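Local atomic coordinates of O-methyltransferase (Coxiella burnetii, PDB entry 3TR6), a protein that probably transfers a methyl group from S-adenosylmethionine to an oxygen atom of its substrate, as an O-methyltransferase of the S-adenosylmethionine-dependent family. Residues L129-I133 and E159-L163. Residues are numbered along the deposited sequence; the frame is centred on the assembly and turned at random.
Sequences LAELI and ESLKL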
ATOM      1  N   LEU A 129     -13.681 -21.807   5.371  1.00 47.13           N
ATOM      2  CA  LEU A 129     -12.238 -21.830   5.582  1.00 45.26           C
ATOM      3  C   LEU A 129     -11.754 -23.189   6.078  1.00 47.05           C
ATOM      4  O   LEU A 129     -10.667 -23.642   5.710  1.00 47.74           O
ATOM      5  CB  LEU A 129     -11.809 -20.730   6.560  1.00 43.56           C
ATOM      6  CG  LEU A 129     -11.971 -19.281   6.101  1.00 38.78           C
ATOM      7  CD1 LEU A 129     -11.277 -18.349   7.076  1.00 37.82           C
ATOM      8  CD2 LEU A 129     -11.415 -19.092   4.700  1.00 34.51           C
ATOM      9  N   ALA A 130     -12.555 -23.833   6.921  1.00 47.35           N
ATOM     10  CA  ALA A 130     -12.187 -25.135   7.464  1.00 48.31           C
ATOM     11  C   ALA A 130     -12.299 -26.219   6.399  1.00 46.07           C
ATOM     12  O   ALA A 130     -11.493 -27.146   6.359  1.00 45.04           O
ATOM     13  CB  ALA A 130     -13.044 -25.475   8.675  1.00 42.22           C
ATOM     14  N   GLU A 131     -13.296 -26.098   5.531  1.00 39.71           N
ATOM     15  CA  GLU A 131     -13.422 -27.014   4.408  1.00 42.84           C
ATOM     16  C   GLU A 131     -12.203 -26.903   3.514  1.00 47.63           C
ATOM     17  O   GLU A 131     -11.595 -27.913   3.167  1.00 50.84           O
ATOM     18  CB  GLU A 131     -14.687 -26.731   3.605  1.00 38.94           C
ATOM     19  CG  GLU A 131     -15.967 -27.063   4.355  1.00 54.10           C
ATOM     20  CD  GLU A 131     -17.216 -26.523   3.662  1.00 74.86           C
ATOM     21  OE1 GLU A 131     -17.084 -25.989   2.538  1.00 63.85           O
ATOM     22  OE2 GLU A 131     -18.321 -26.627   4.247  1.00 68.26           O
ATOM     23  N   LEU A 132     -11.841 -25.674   3.156  1.00 46.83           N
ATOM     24  CA  LEU A 132     -10.680 -25.436   2.304  1.00 47.61           C
ATOM     25  C   LEU A 132      -9.417 -26.102   2.849  1.00 50.84           C
ATOM     26  O   LEU A 132      -8.675 -26.737   2.101  1.00 43.00           O
ATOM     27  CB  LEU A 132     -10.448 -23.936   2.107  1.00 45.03           C
ATOM     28  CG  LEU A 132     -11.428 -23.209   1.183  1.00 47.22           C
ATOM     29  CD1 LEU A 132     -11.083 -21.728   1.092  1.00 41.90           C
ATOM     30  CD2 LEU A 132     -11.433 -23.846  -0.194  1.00 37.12           C
ATOM     31  N   ILE A 133      -9.174 -25.949   4.149  1.00 46.51           N
ATOM     32  CA  ILE A 133      -8.020 -26.577   4.787  1.00 51.52           C
ATOM     33  C   ILE A 133      -8.168 -28.096   4.845  1.00 56.06           C
ATOM     34  O   ILE A 133      -7.305 -28.838   4.370  1.00 51.16           O
ATOM     35  CB  ILE A 133      -7.818 -26.066   6.222  1.00 45.13           C
ATOM     36  CG1 ILE A 133      -7.617 -24.552   6.232  1.00 46.58           C
ATOM     37  CG2 ILE A 133      -6.638 -26.770   6.871  1.00 44.30           C
ATOM     38  CD1 ILE A 133      -7.398 -23.979   7.615  1.00 40.85           C
ATOM     39  N   GLU A 159      -6.723 -18.642  10.329  1.00 35.11           N
ATOM     40  CA  GLU A 159      -7.034 -19.562   9.247  1.00 35.54           C
ATOM     41  C   GLU A 159      -6.420 -19.093   7.932  1.00 39.55           C
ATOM     42  O   GLU A 159      -5.968 -19.904   7.122  1.00 42.91           O
ATOM     43  CB  GLU A 159      -8.548 -19.714   9.098  1.00 36.42           C
ATOM     44  CG  GLU A 159      -9.223 -20.365  10.292  1.00 43.93           C
ATOM     45  CD  GLU A 159      -8.923 -21.848  10.396  1.00 47.44           C
ATOM     46  OE1 GLU A 159      -9.671 -22.647   9.792  1.00 54.58           O
ATOM     47  OE2 GLU A 159      -7.943 -22.214  11.080  1.00 45.00           O
ATOM     48  N   SER A 160      -6.405 -17.780   7.727  1.00 34.75           N
ATOM     49  CA  SER A 160      -5.868 -17.208   6.500  1.00 36.58           C
ATOM     50  C   SER A 160      -4.360 -17.416   6.384  1.00 35.17           C
ATOM     51  O   SER A 160      -3.826 -17.511   5.283  1.00 35.94           O
ATOM     52  CB  SER A 160      -6.214 -15.721   6.396  1.00 35.15           C
ATOM     53  OG  SER A 160      -7.597 -15.540   6.146  1.00 32.56           O
ATOM     54  N   LEU A 161      -3.676 -17.479   7.521  1.00 34.32           N
ATOM     55  CA  LEU A 161      -2.248 -17.775   7.516  1.00 36.31           C
ATOM     56  C   LEU A 161      -1.986 -19.178   6.984  1.00 32.29           C
ATOM     57  O   LEU A 161      -1.097 -19.385   6.162  1.00 35.47           O
ATOM     58  CB  LEU A 161      -1.650 -17.624   8.913  1.00 34.45           C
ATOM     59  CG  LEU A 161      -1.046 -16.262   9.246  1.00 31.25           C
ATOM     60  CD1 LEU A 161      -0.435 -16.283  10.637  1.00 29.83           C
ATOM     61  CD2 LEU A 161      -0.004 -15.890   8.209  1.00 27.13           C
ATOM     62  N   LYS A 162      -2.769 -20.140   7.457  1.00 36.76           N
ATOM     63  CA  LYS A 162      -2.616 -21.525   7.035  1.00 35.74           C
ATOM     64  C   LYS A 162      -2.836 -21.660   5.531  1.00 38.20           C
ATOM     65  O   LYS A 162      -2.149 -22.431   4.861  1.00 41.78           O
ATOM     66  CB  LYS A 162      -3.602 -22.428   7.786  1.00 38.59           C
ATOM     67  CG  LYS A 162      -3.419 -22.473   9.299  1.00 35.59           C
ATOM     68  CD  LYS A 162      -4.508 -23.327   9.943  1.00 38.27           C
ATOM     69  CE  LYS A 162      -4.253 -23.562  11.424  1.00 46.67           C
ATOM     70  NZ  LYS A 162      -4.408 -22.326  12.244  1.00 54.88           N
ATOM     71  N   LEU A 163      -3.794 -20.900   5.008  1.00 34.63           N
ATOM     72  CA  LEU A 163      -4.199 -21.006   3.609  1.00 35.09           C
ATOM     73  C   LEU A 163      -3.302 -20.224   2.649  1.00 35.41           C
ATOM     74  O   LEU A 163      -3.359 -20.420   1.433  1.00 33.16           O
ATOM     75  CB  LEU A 163      -5.650 -20.550   3.446  1.00 32.09           C
ATOM     76  CG  LEU A 163      -6.728 -21.501   3.964  1.00 35.66           C
ATOM     77  CD1 LEU A 163      -7.995 -20.746   4.325  1.00 36.85           C
ATOM     78  CD2 LEU A 163      -7.019 -22.596   2.944  1.00 36.02           C
TER
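The E159 carboxylate, the one flat group in this contact, lies with one face over the I133 side chain, whose CD1 methyl is 3.4 Å from OE1 and displaced toward the two oxygens. Past the OE1 end comes A130 CA, at 4.2 Å. Beside OE2 stands K162 NZ, a long salt bridge of 3.7 Å within the same helix. The bend at chi2 of E159 (-72°) carries the acid group toward helix 125-133, while its CB meets L129 CD1. K162 starts toward I133, laying CD against the same CD1 methyl at 3.8 Å, before the chain bends at chi4 and NZ turns back toward OE2 of E159. Deeper in, toward the sheet, the contact is purely aliphatic. L163 reaches across with both methyls: CD1 meets L129 CD2 at 3.8 Å, and CD2 rests against both L132 CB and I133 CG1. The axes of the two segments approach to 10.3 Å and run in the same general direction, 28° apart. Both helices pack on the same face of the Rossmann-like sheet: L132 and L163 share Y141 on strand 141-146, the strand linking the two helices in sequence, while L129 reaches I71 of strand 67-71 and S160 touches I170 of strand 168-173.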